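Local atomic coordinates of pyruvate formate-lyase 2 (Archaeoglobus fulgidus, PDB entry 2F3O), a protein that is of unknown function in the cell but probably acts as a lyase, belonging to the glycyl radical enzymes and resembling pyruvate formate-lyase and glycerol dehydratase. Residues A151-V156 / N434-S439; S438-L443 / G539-G544; I490-V495 / V614-N619; G628-T633 / L685-S690. All coordinates share one frame; numbering follows the deposited sequence.

From the N terminus, interaction 1 closes the longest loop: it brings 151-156, which follows strand 145-147, to the start of strand 435-445. Interaction 2 begins where that loop ends, sharing S438 and S439, and pairs the strand with 539-544 of strand 535-543. Interaction 3 crosses it, since 490-495 leaves between the two paired strands and meets 614-619 only after both; there two helices pack behind the sheet, with V494, V495 and V614 against I540. Interaction 4 follows in series, joining 628-633, which starts on the last residue of edge strand 624-628, to 685-690. Contacts 1, 2 and 4 converge on S439 O, which accepts hydrogen bonds from N687 ND2 and Y630 OH.

Interaction 1: A151-V156 / N434-S439; sequences AGISHV and NSFTSS
H155 packs its CB and ring against the S439 hydroxyl, CB 3.4 Å from S439 OG and the imidazole set obliquely to it. Its CG stands anti to the carbonyl carbon (chi1 -64°), a torsion that swings the ring back over its own loop, where ND1 donates to I153 O over 2.8 Å. The bond is nearly straight, at 173°, lies in the ring plane and meets the carbonyl end-on, which helps fix the ring rotation, with NE2 hydrogen-bonded to a glycerol probably from the crystallisation liquor. With an alanine here, I153 O would probably lose its ND1 donor and the glycerol hydroxyl its imidazole partner.

Farther along, the outer end of the F436 ring is met by two aliphatic branches. I153 CG2 approaches F436 CZ obliquely at 3.5 Å, while V156 CG1 comes to the ring edge at 4.0 Å from CE1. I153 CG2 also rests on S438 OG, whose hydrogen bond goes to E149. No direct hydrogen bond spans the segments; instead a water donates to H155 O and accepts from S438 N. S439 OG is held by E428 and D424. H155 thus lines a buried pocket, occupied here by glycerol, consistent with the substrate cavity inside the barrel of glycyl radical enzymes.

Interaction 2: S438-L443 / G539-G544; sequences SSDAAL and GIQAVG
The amide of Q541 reaches across to D440, NE2 giving a 2.9 Å hydrogen bond to OD1 on the anti side of the carboxylate. The bond is bent, at 132°, with the amide and carboxylate planes 43° apart. A bend at chi2 (57°) folds the Q541 chain back along its strand, and there NE2 also makes weak bonds to S439 O and to G539 O. The other carboxylate oxygen, D440 OD2, is hydrogen-bonded to a glycerol molecule, so Q541 probably helps, from the second shell, to orient D440. N687 ND2 makes a weak hydrogen bond to the other amide atom, Q541 OE1.

The backbones run parallel, A442 beside I540 and L443 beside Q541. G539 N donates to S438 O, A441 N to G539 O at 3.0 Å, and Q541 N to A442 O at 3.0 Å. A side chain on G539 would probably run into S439 O, consistent with the close approach of the S438-D440 loop.

On one face A442 CB meets I540 CG2 at 3.6 Å, and both residues pack on V494 of helix 477-508. On the other, L443 CD2 lies 4.0 Å from Q541 CB, and L443 and V543 both touch T634 of helix 634-640. Parallel strands backed by helices, with polar residues turned to a central pocket, are characteristic of the half-barrel of glycyl radical enzymes.

Interaction 3: I490-V495 / V614-N619; sequences IVKLVV and VNRHRN
The H617 imidazole carries V495 CG1 over one face, 4.1 Å above the plane and offset toward the rim, while V614 O lies in plane at its edge. The R616 guanidinium in turn has the H617 ring against one of its faces and K492 at its edge, so valine, imidazole and guanidinium follow one another. Helix 477-508 packs here, behind the sheet of the barrel, on the end of helix 597-615 and the loop that follows.

With CG anti to the carbonyl carbon (chi1 -62°), H617 places its ring across V495 at about a right angle, and CG is 4.0 Å from V495 CG2. K492 CG brushes the same ring obliquely. Replacing H617 with alanine would probably open a gap beside V495 and K492 CG and take away the group against one face of the R616 guanidinium.

K492 runs extended past the ring, bringing NZ within 4.0 Å of R616 NH1. These like charges probably disfavour each other mildly at this exposed margin, although R616 NE has a long, weak ion pair with E613. The backbone of H617 is secured by its N to V614 O, 3.1 Å away, and by pairing with F625 of strand 624-628. Deeper, where V495 and V614 also touch I540 of the sheet, V491 CG1 meets V614 CG2 at 3.8 Å.

Interaction 4: G628-T633 / L685-S690; sequences GCYPMT and LPNGAS
Y630 overlaps S690 at its root, CB against CB at 3.5 Å, and turns its ring edge to N687, whose ND2 lies 3.8 Å from Y630 CE2. CG of Y630 stands between the backbone N and the carbonyl carbon (chi1 66°), and from there the ring runs beside the amide, their planes 28° apart. The two polar ends share one acceptor: Y630 OH and N687 ND2 both donate to S439 O, and Y630 OH also makes a weak bond to a bound glycerol.

The backbones are joined by a single bridge between C629 and A689. C629 N gives a nearly straight 2.9 Å bond to G688 O, and S690 N returns one of 3.0 Å to C629 O. A type I turn from L685 to G688 leads into it. L685 straddles the start of the partner segment, CD1 lying 3.7 Å from G628 C and CD2 4.1 Å from C629 CB.

S690 OG bonds to A751 O, next to G752, the predicted glycyl radical site. Around the contact, L607 and C611 of helix 597-615 cover L685, edge strand 624-628 ends at G628, the first residue of its segment, D440 of strand 435-445 touches Y630, and the second segment runs on toward strand 692-696.

Interaction 1: A151-V156 / N434-S439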
loop_
_atom_site.group_PDB
_atom_site.type_symbol
_atom_site.label_atom_id
_atom_site.label_comp_id
_atom_site.label_asym_id
_atom_site.label_seq_id
_atom_site.Cartn_x
_atom_site.Cartn_y
_atom_site.Cartn_z
ATOM N N ALA A 151 -30.491 11.252 -3.792
ATOM C CA ALA A 151 -30.628 12.633 -4.200
ATOM C C ALA A 151 -29.285 13.300 -4.427
ATOM O O ALA A 151 -29.229 14.416 -4.952
ATOM C CB ALA A 151 -31.419 13.392 -3.159
ATOM N N GLY A 152 -28.213 12.616 -4.029
ATOM C CA GLY A 152 -26.871 13.204 -4.052
ATOM C C GLY A 152 -26.287 13.222 -2.649
ATOM O O GLY A 152 -26.900 12.680 -1.721
ATOM N N ILE A 153 -25.113 13.833 -2.471
ATOM C CA ILE A 153 -24.473 13.806 -1.153
ATOM C C ILE A 153 -24.566 15.103 -0.360
ATOM O O ILE A 153 -25.227 15.120 0.669
ATOM C CB ILE A 153 -23.008 13.336 -1.195
ATOM C CG1 ILE A 153 -22.885 12.068 -2.037
ATOM C CG2 ILE A 153 -22.473 13.119 0.230
ATOM C CD1 ILE A 153 -23.587 10.898 -1.450
ATOM N N SER A 154 -23.903 16.164 -0.822
ATOM C CA SER A 154 -23.842 17.439 -0.090
ATOM C C SER A 154 -23.470 17.273 1.396
ATOM O O SER A 154 -22.540 16.521 1.726
ATOM C CB SER A 154 -25.154 18.211 -0.219
ATOM O OG SER A 154 -25.417 18.599 -1.552
ATOM N N HIS A 155 -24.204 17.952 2.278
ATOM C CA HIS A 155 -23.982 17.863 3.732
ATOM C C HIS A 155 -22.548 18.011 4.167
ATOM O O HIS A 155 -21.987 17.091 4.734
ATOM C CB HIS A 155 -24.509 16.544 4.293
ATOM C CG HIS A 155 -25.981 16.392 4.159
ATOM N ND1 HIS A 155 -26.575 15.987 2.985
ATOM C CD2 HIS A 155 -26.981 16.616 5.038
ATOM C CE1 HIS A 155 -27.881 15.952 3.151
ATOM N NE2 HIS A 155 -28.156 16.352 4.381
ATOM N N VAL A 156 -21.945 19.144 3.871
ATOM C CA VAL A 156 -20.585 19.374 4.290
ATOM C C VAL A 156 -20.435 20.862 4.504
ATOM O O VAL A 156 -20.963 21.650 3.723
ATOM C CB VAL A 156 -19.558 18.817 3.242
ATOM C CG1 VAL A 156 -19.912 19.232 1.834
ATOM C CG2 VAL A 156 -18.131 19.216 3.595
ATOM N N ASN A 434 -11.867 19.241 6.186
ATOM C CA ASN A 434 -11.102 18.125 5.671
ATOM C C ASN A 434 -11.841 16.819 5.859
ATOM O O ASN A 434 -11.247 15.774 6.094
ATOM C CB ASN A 434 -9.666 18.105 6.237
ATOM C CG ASN A 434 -9.576 17.927 7.782
ATOM O OD1 ASN A 434 -8.511 17.576 8.274
ATOM N ND2 ASN A 434 -10.643 18.187 8.522
ATOM N N SER A 435 -13.162 16.896 5.756
ATOM C CA SER A 435 -13.987 15.712 5.908
ATOM C C SER A 435 -15.196 15.670 4.983
ATOM O O SER A 435 -15.702 16.690 4.550
ATOM C CB SER A 435 -14.416 15.530 7.360
ATOM O OG SER A 435 -15.099 16.656 7.868
ATOM N N PHE A 436 -15.640 14.472 4.662
ATOM C CA PHE A 436 -16.846 14.315 3.909
ATOM C C PHE A 436 -17.614 13.314 4.727
ATOM O O PHE A 436 -17.263 12.125 4.746
ATOM C CB PHE A 436 -16.518 13.738 2.554
ATOM C CG PHE A 436 -17.545 14.033 1.490
ATOM C CD1 PHE A 436 -18.088 15.302 1.358
ATOM C CD2 PHE A 436 -17.913 13.051 0.567
ATOM C CE1 PHE A 436 -18.992 15.580 0.351
ATOM C CE2 PHE A 436 -18.816 13.328 -0.433
ATOM C CZ PHE A 436 -19.356 14.597 -0.536
ATOM N N THR A 437 -18.651 13.776 5.417
ATOM C CA THR A 437 -19.316 12.923 6.402
ATOM C C THR A 437 -20.674 12.379 6.000
ATOM O O THR A 437 -21.224 11.581 6.751
ATOM C CB THR A 437 -19.493 13.630 7.732
ATOM O OG1 THR A 437 -20.345 14.767 7.542
ATOM C CG2 THR A 437 -18.135 14.067 8.270
ATOM N N SER A 438 -21.172 12.781 4.820
ATOM C CA SER A 438 -22.528 12.455 4.300
ATOM C C SER A 438 -23.510 12.430 5.446
ATOM O O SER A 438 -24.024 11.372 5.828
ATOM C CB SER A 438 -22.562 11.129 3.535
ATOM O OG SER A 438 -23.732 11.055 2.737
ATOM N N SER A 439 -23.722 13.594 6.031
ATOM C CA SER A 439 -24.134 13.616 7.401
ATOM C C SER A 439 -25.598 13.245 7.600
ATOM O O SER A 439 -26.005 12.938 8.707
ATOM C CB SER A 439 -23.806 14.959 8.006
ATOM O OG SER A 439 -24.766 15.908 7.588
HETATM O O HOH W 1 -20.563 15.070 3.265
#

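Interaction 2: S438-L443 / G539-G544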
loop_
_atom_site.group_PDB
_atom_site.type_symbol
_atom_site.label_atom_id
_atom_site.label_comp_id
_atom_site.label_asym_id
_atom_site.label_seq_id
_atom_site.Cartn_x
_atom_site.Cartn_y
_atom_site.Cartn_z
ATOM N N SER A 438 -21.172 12.781 4.820
ATOM C CA SER A 438 -22.528 12.455 4.300
ATOM C C SER A 438 -23.510 12.430 5.446
ATOM O O SER A 438 -24.024 11.372 5.828
ATOM C CB SER A 438 -22.562 11.129 3.535
ATOM O OG SER A 438 -23.732 11.055 2.737
ATOM N N SER A 439 -23.722 13.594 6.031
ATOM C CA SER A 439 -24.134 13.616 7.401
ATOM C C SER A 439 -25.598 13.245 7.600
ATOM O O SER A 439 -26.005 12.938 8.707
ATOM C CB SER A 439 -23.806 14.959 8.006
ATOM O OG SER A 439 -24.766 15.908 7.588
ATOM N N ASP A 440 -26.390 13.247 6.534
ATOM C CA ASP A 440 -27.743 12.707 6.637
ATOM C C ASP A 440 -27.940 11.652 5.582
ATOM O O ASP A 440 -28.790 11.802 4.721
ATOM C CB ASP A 440 -28.806 13.789 6.463
ATOM C CG ASP A 440 -30.134 13.408 7.107
ATOM O OD1 ASP A 440 -30.165 12.441 7.886
ATOM O OD2 ASP A 440 -31.154 14.069 6.838
ATOM N N ALA A 441 -27.155 10.589 5.643
ATOM C CA ALA A 441 -27.154 9.633 4.553
ATOM C C ALA A 441 -28.322 8.679 4.669
ATOM O O ALA A 441 -28.860 8.222 3.651
ATOM C CB ALA A 441 -25.870 8.889 4.511
ATOM N N ALA A 442 -28.700 8.383 5.911
ATOM C CA ALA A 442 -29.938 7.659 6.188
ATOM C C ALA A 442 -30.548 8.053 7.509
ATOM O O ALA A 442 -29.893 8.623 8.384
ATOM C CB ALA A 442 -29.724 6.157 6.158
ATOM N N LEU A 443 -31.829 7.730 7.625
ATOM C CA LEU A 443 -32.597 7.836 8.876
ATOM C C LEU A 443 -33.266 6.481 9.111
ATOM O O LEU A 443 -33.882 5.927 8.208
ATOM C CB LEU A 443 -33.642 8.957 8.752
ATOM C CG LEU A 443 -33.058 10.372 8.556
ATOM C CD1 LEU A 443 -33.501 10.993 7.233
ATOM C CD2 LEU A 443 -33.352 11.279 9.748
ATOM N N GLY A 539 -23.001 9.403 7.911
ATOM C CA GLY A 539 -23.881 9.624 9.062
ATOM C C GLY A 539 -25.237 8.970 8.940
ATOM O O GLY A 539 -26.014 9.323 8.066
ATOM N N ILE A 540 -25.536 7.993 9.784
ATOM C CA ILE A 540 -26.892 7.433 9.772
ATOM C C ILE A 540 -27.594 7.598 11.115
ATOM O O ILE A 540 -26.948 7.572 12.155
ATOM C CB ILE A 540 -26.954 5.971 9.268
ATOM C CG1 ILE A 540 -26.117 5.056 10.146
ATOM C CG2 ILE A 540 -26.505 5.872 7.819
ATOM C CD1 ILE A 540 -26.058 3.646 9.631
ATOM N N GLN A 541 -28.910 7.833 11.079
ATOM C CA GLN A 541 -29.667 8.333 12.260
ATOM C C GLN A 541 -30.704 7.400 12.827
ATOM O O GLN A 541 -31.462 6.782 12.089
ATOM C CB GLN A 541 -30.403 9.622 11.935
ATOM C CG GLN A 541 -29.562 10.850 11.994
ATOM C CD GLN A 541 -28.344 10.806 11.086
ATOM O OE1 GLN A 541 -27.237 10.557 11.549
ATOM N NE2 GLN A 541 -28.544 11.007 9.794
ATOM N N ALA A 542 -30.757 7.334 14.151
ATOM C CA ALA A 542 -31.786 6.557 14.835
ATOM C C ALA A 542 -33.018 7.408 15.105
ATOM O O ALA A 542 -32.941 8.467 15.717
ATOM C CB ALA A 542 -31.255 6.010 16.120
ATOM N N VAL A 543 -34.161 6.962 14.623
ATOM C CA VAL A 543 -35.391 7.579 15.062
ATOM C C VAL A 543 -36.302 6.588 15.802
ATOM O O VAL A 543 -36.471 5.421 15.390
ATOM C CB VAL A 543 -36.085 8.434 13.952
ATOM C CG1 VAL A 543 -35.336 8.363 12.633
ATOM C CG2 VAL A 543 -37.546 8.080 13.793
ATOM N N GLY A 544 -36.817 7.052 16.943
ATOM C CA GLY A 544 -37.742 6.278 17.773
ATOM C C GLY A 544 -37.052 5.593 18.936
ATOM O O GLY A 544 -37.441 4.497 19.350
#

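Interaction 3: I490-V495 / V614-N619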
loop_
_atom_site.group_PDB
_atom_site.type_symbol
_atom_site.label_atom_id
_atom_site.label_comp_id
_atom_site.label_asym_id
_atom_site.label_seq_id
_atom_site.Cartn_x
_atom_site.Cartn_y
_atom_site.Cartn_z
ATOM N N ILE A 490 -31.191 -4.326 10.572
ATOM C CA ILE A 490 -31.728 -3.166 9.887
ATOM C C ILE A 490 -30.612 -2.190 9.551
ATOM O O ILE A 490 -30.589 -1.615 8.459
ATOM C CB ILE A 490 -32.772 -2.493 10.767
ATOM C CG1 ILE A 490 -34.022 -3.352 10.811
ATOM C CG2 ILE A 490 -33.126 -1.117 10.263
ATOM C CD1 ILE A 490 -35.186 -2.662 11.430
ATOM N N VAL A 491 -29.671 -2.032 10.483
ATOM C CA VAL A 491 -28.487 -1.200 10.252
ATOM C C VAL A 491 -27.710 -1.744 9.061
ATOM O O VAL A 491 -27.395 -0.994 8.140
ATOM C CB VAL A 491 -27.574 -1.102 11.495
ATOM C CG1 VAL A 491 -26.230 -0.552 11.119
ATOM C CG2 VAL A 491 -28.196 -0.210 12.546
ATOM N N LYS A 492 -27.481 -3.058 9.056
ATOM C CA LYS A 492 -26.809 -3.740 7.956
ATOM C C LYS A 492 -27.468 -3.488 6.611
ATOM O O LYS A 492 -26.771 -3.288 5.607
ATOM C CB LYS A 492 -26.708 -5.238 8.217
ATOM C CG LYS A 492 -25.622 -5.607 9.229
ATOM C CD LYS A 492 -25.434 -7.113 9.350
ATOM C CE LYS A 492 -24.565 -7.427 10.557
ATOM N NZ LYS A 492 -24.819 -8.787 11.119
ATOM N N LEU A 493 -28.799 -3.465 6.598
ATOM C CA LEU A 493 -29.546 -3.129 5.390
ATOM C C LEU A 493 -29.215 -1.727 4.934
ATOM O O LEU A 493 -29.008 -1.512 3.754
ATOM C CB LEU A 493 -31.058 -3.274 5.593
ATOM C CG LEU A 493 -31.810 -4.526 5.110
ATOM C CD1 LEU A 493 -30.943 -5.784 5.014
ATOM C CD2 LEU A 493 -32.986 -4.770 6.030
ATOM N N VAL A 494 -29.127 -0.764 5.843
ATOM C CA VAL A 494 -28.830 0.576 5.349
ATOM C C VAL A 494 -27.357 0.776 5.060
ATOM O O VAL A 494 -27.029 1.540 4.159
ATOM C CB VAL A 494 -29.477 1.772 6.149
ATOM C CG1 VAL A 494 -30.601 1.307 6.965
ATOM C CG2 VAL A 494 -28.491 2.490 7.006
ATOM N N VAL A 495 -26.472 0.058 5.750
ATOM C CA VAL A 495 -25.076 0.213 5.395
ATOM C C VAL A 495 -24.792 -0.387 4.036
ATOM O O VAL A 495 -24.079 0.223 3.264
ATOM C CB VAL A 495 -24.053 -0.219 6.467
ATOM C CG1 VAL A 495 -24.412 0.370 7.826
ATOM C CG2 VAL A 495 -23.890 -1.711 6.520
ATOM N N VAL A 614 -23.498 0.672 14.458
ATOM C CA VAL A 614 -23.279 1.540 13.324
ATOM C C VAL A 614 -21.798 1.815 13.167
ATOM O O VAL A 614 -21.237 1.601 12.094
ATOM C CB VAL A 614 -24.076 2.848 13.475
ATOM C CG1 VAL A 614 -23.543 3.925 12.547
ATOM C CG2 VAL A 614 -25.527 2.589 13.198
ATOM N N ASN A 615 -21.153 2.223 14.256
ATOM C CA ASN A 615 -19.793 2.745 14.182
ATOM C C ASN A 615 -18.721 1.734 13.738
ATOM O O ASN A 615 -17.628 2.120 13.320
ATOM C CB ASN A 615 -19.422 3.435 15.493
ATOM C CG ASN A 615 -20.357 4.582 15.823
ATOM O OD1 ASN A 615 -20.973 5.151 14.941
ATOM N ND2 ASN A 615 -20.481 4.903 17.092
ATOM N N ARG A 616 -19.063 0.452 13.782
ATOM C CA ARG A 616 -18.172 -0.597 13.338
ATOM C C ARG A 616 -18.129 -0.834 11.812
ATOM O O ARG A 616 -17.189 -1.470 11.342
ATOM C CB ARG A 616 -18.518 -1.898 14.059
ATOM C CG ARG A 616 -19.744 -2.646 13.509
ATOM C CD ARG A 616 -20.092 -3.821 14.404
ATOM N NE ARG A 616 -21.140 -4.671 13.841
ATOM C CZ ARG A 616 -20.912 -5.759 13.105
ATOM N NH1 ARG A 616 -21.932 -6.473 12.632
ATOM N NH2 ARG A 616 -19.664 -6.133 12.834
ATOM N N HIS A 617 -19.111 -0.359 11.033
ATOM C CA HIS A 617 -19.127 -0.666 9.583
ATOM C C HIS A 617 -18.369 0.340 8.759
ATOM O O HIS A 617 -18.397 1.531 9.051
ATOM C CB HIS A 617 -20.535 -0.713 9.019
ATOM C CG HIS A 617 -21.388 -1.771 9.627
ATOM N ND1 HIS A 617 -21.650 -2.973 9.002
ATOM C CD2 HIS A 617 -22.038 -1.812 10.810
ATOM C CE1 HIS A 617 -22.429 -3.707 9.778
ATOM N NE2 HIS A 617 -22.671 -3.027 10.886
ATOM N N ARG A 618 -17.712 -0.124 7.702
ATOM C CA ARG A 618 -16.964 0.807 6.870
ATOM C C ARG A 618 -17.704 1.188 5.612
ATOM O O ARG A 618 -18.424 0.388 5.029
ATOM C CB ARG A 618 -15.629 0.258 6.433
ATOM C CG ARG A 618 -15.149 -0.924 7.105
ATOM C CD ARG A 618 -14.267 -1.549 6.119
ATOM N NE ARG A 618 -13.309 -2.412 6.761
ATOM C CZ ARG A 618 -12.138 -2.743 6.233
ATOM N NH1 ARG A 618 -11.764 -2.250 5.045
ATOM N NH2 ARG A 618 -11.330 -3.558 6.906
ATOM N N ASN A 619 -17.483 2.413 5.164
ATOM C CA ASN A 619 -18.129 2.848 3.969
ATOM C C ASN A 619 -17.228 2.720 2.731
ATOM O O ASN A 619 -16.031 2.381 2.828
ATOM C CB ASN A 619 -18.664 4.268 4.150
ATOM C CG ASN A 619 -17.551 5.298 4.314
ATOM O OD1 ASN A 619 -16.369 4.960 4.324
ATOM N ND2 ASN A 619 -17.928 6.563 4.439
#

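Interaction 4: G628-T633 / L685-S690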
loop_
_atom_site.group_PDB
_atom_site.type_symbol
_atom_site.label_atom_id
_atom_site.label_comp_id
_atom_site.label_asym_id
_atom_site.label_seq_id
_atom_site.Cartn_x
_atom_site.Cartn_y
_atom_site.Cartn_z
ATOM N N GLY A 628 -25.823 8.868 14.332
ATOM C CA GLY A 628 -26.508 10.096 14.763
ATOM C C GLY A 628 -27.891 9.844 15.349
ATOM O O GLY A 628 -28.457 8.763 15.176
ATOM N N CYS A 629 -28.444 10.834 16.050
ATOM C CA CYS A 629 -29.826 10.724 16.514
ATOM C C CYS A 629 -30.650 11.984 16.340
ATOM O O CYS A 629 -30.780 12.780 17.271
ATOM C CB CYS A 629 -29.882 10.308 17.977
ATOM S SG CYS A 629 -31.497 9.648 18.398
ATOM N N TYR A 630 -31.222 12.160 15.160
ATOM C CA TYR A 630 -32.054 13.318 14.923
ATOM C C TYR A 630 -33.082 12.929 13.890
ATOM O O TYR A 630 -32.801 12.077 13.057
ATOM C CB TYR A 630 -31.222 14.554 14.514
ATOM C CG TYR A 630 -30.510 14.486 13.199
ATOM C CD1 TYR A 630 -31.148 14.841 12.010
ATOM C CD2 TYR A 630 -29.185 14.107 13.148
ATOM C CE1 TYR A 630 -30.493 14.770 10.810
ATOM C CE2 TYR A 630 -28.510 14.060 11.962
ATOM C CZ TYR A 630 -29.169 14.371 10.793
ATOM O OH TYR A 630 -28.482 14.309 9.611
ATOM N N PRO A 631 -34.284 13.524 13.954
ATOM C CA PRO A 631 -35.358 12.979 13.156
ATOM C C PRO A 631 -35.690 13.579 11.801
ATOM O O PRO A 631 -36.316 12.877 11.010
ATOM C CB PRO A 631 -36.565 13.200 14.060
ATOM C CG PRO A 631 -36.248 14.436 14.786
ATOM C CD PRO A 631 -34.767 14.610 14.824
ATOM N N MET A 632 -35.300 14.828 11.533
ATOM C CA MET A 632 -36.018 15.697 10.565
ATOM C C MET A 632 -37.494 15.680 10.934
ATOM O O MET A 632 -37.822 15.885 12.093
ATOM C CB MET A 632 -35.793 15.324 9.088
ATOM C CG MET A 632 -34.335 15.401 8.626
ATOM S SD MET A 632 -33.441 16.887 9.128
ATOM C CE MET A 632 -34.324 18.165 8.231
ATOM N N THR A 633 -38.389 15.415 9.992
ATOM C CA THR A 633 -39.748 15.081 10.419
ATOM C C THR A 633 -40.091 13.642 10.076
ATOM O O THR A 633 -41.259 13.311 9.922
ATOM C CB THR A 633 -40.877 16.062 9.918
ATOM O OG1 THR A 633 -41.089 15.925 8.513
ATOM C CG2 THR A 633 -40.556 17.508 10.241
ATOM N N LEU A 685 -21.845 8.934 19.771
ATOM C CA LEU A 685 -22.801 9.449 18.798
ATOM C C LEU A 685 -22.193 10.527 17.899
ATOM O O LEU A 685 -22.627 11.666 17.951
ATOM C CB LEU A 685 -23.998 10.014 19.552
ATOM C CG LEU A 685 -25.364 10.152 18.888
ATOM C CD1 LEU A 685 -25.876 8.840 18.347
ATOM C CD2 LEU A 685 -26.327 10.692 19.906
ATOM N N PRO A 686 -21.208 10.175 17.037
ATOM C CA PRO A 686 -20.440 11.274 16.442
ATOM C C PRO A 686 -21.079 11.998 15.257
ATOM O O PRO A 686 -20.430 12.846 14.674
ATOM C CB PRO A 686 -19.164 10.578 15.978
ATOM C CG PRO A 686 -19.632 9.216 15.601
ATOM C CD PRO A 686 -20.729 8.862 16.554
ATOM N N ASN A 687 -22.309 11.680 14.885
ATOM C CA ASN A 687 -22.962 12.447 13.833
ATOM C C ASN A 687 -24.003 13.437 14.381
ATOM O O ASN A 687 -24.768 14.015 13.634
ATOM C CB ASN A 687 -23.585 11.511 12.800
ATOM C CG ASN A 687 -23.921 12.212 11.489
ATOM O OD1 ASN A 687 -23.044 12.637 10.742
ATOM N ND2 ASN A 687 -25.198 12.321 11.207
ATOM N N GLY A 688 -24.017 13.629 15.699
ATOM C CA GLY A 688 -24.886 14.622 16.348
ATOM C C GLY A 688 -26.171 14.097 16.969
ATOM O O GLY A 688 -26.611 12.988 16.666
ATOM N N ALA A 689 -26.774 14.903 17.837
ATOM C CA ALA A 689 -28.060 14.554 18.448
ATOM C C ALA A 689 -28.952 15.767 18.468
ATOM O O ALA A 689 -28.468 16.880 18.583
ATOM C CB ALA A 689 -27.877 14.047 19.848
ATOM N N SER A 690 -30.255 15.559 18.348
ATOM C CA SER A 690 -31.189 16.673 18.421
ATOM C C SER A 690 -32.066 16.630 19.667
ATOM O O SER A 690 -32.911 15.742 19.810
ATOM C CB SER A 690 -32.073 16.715 17.188
ATOM O OG SER A 690 -33.205 17.527 17.408
#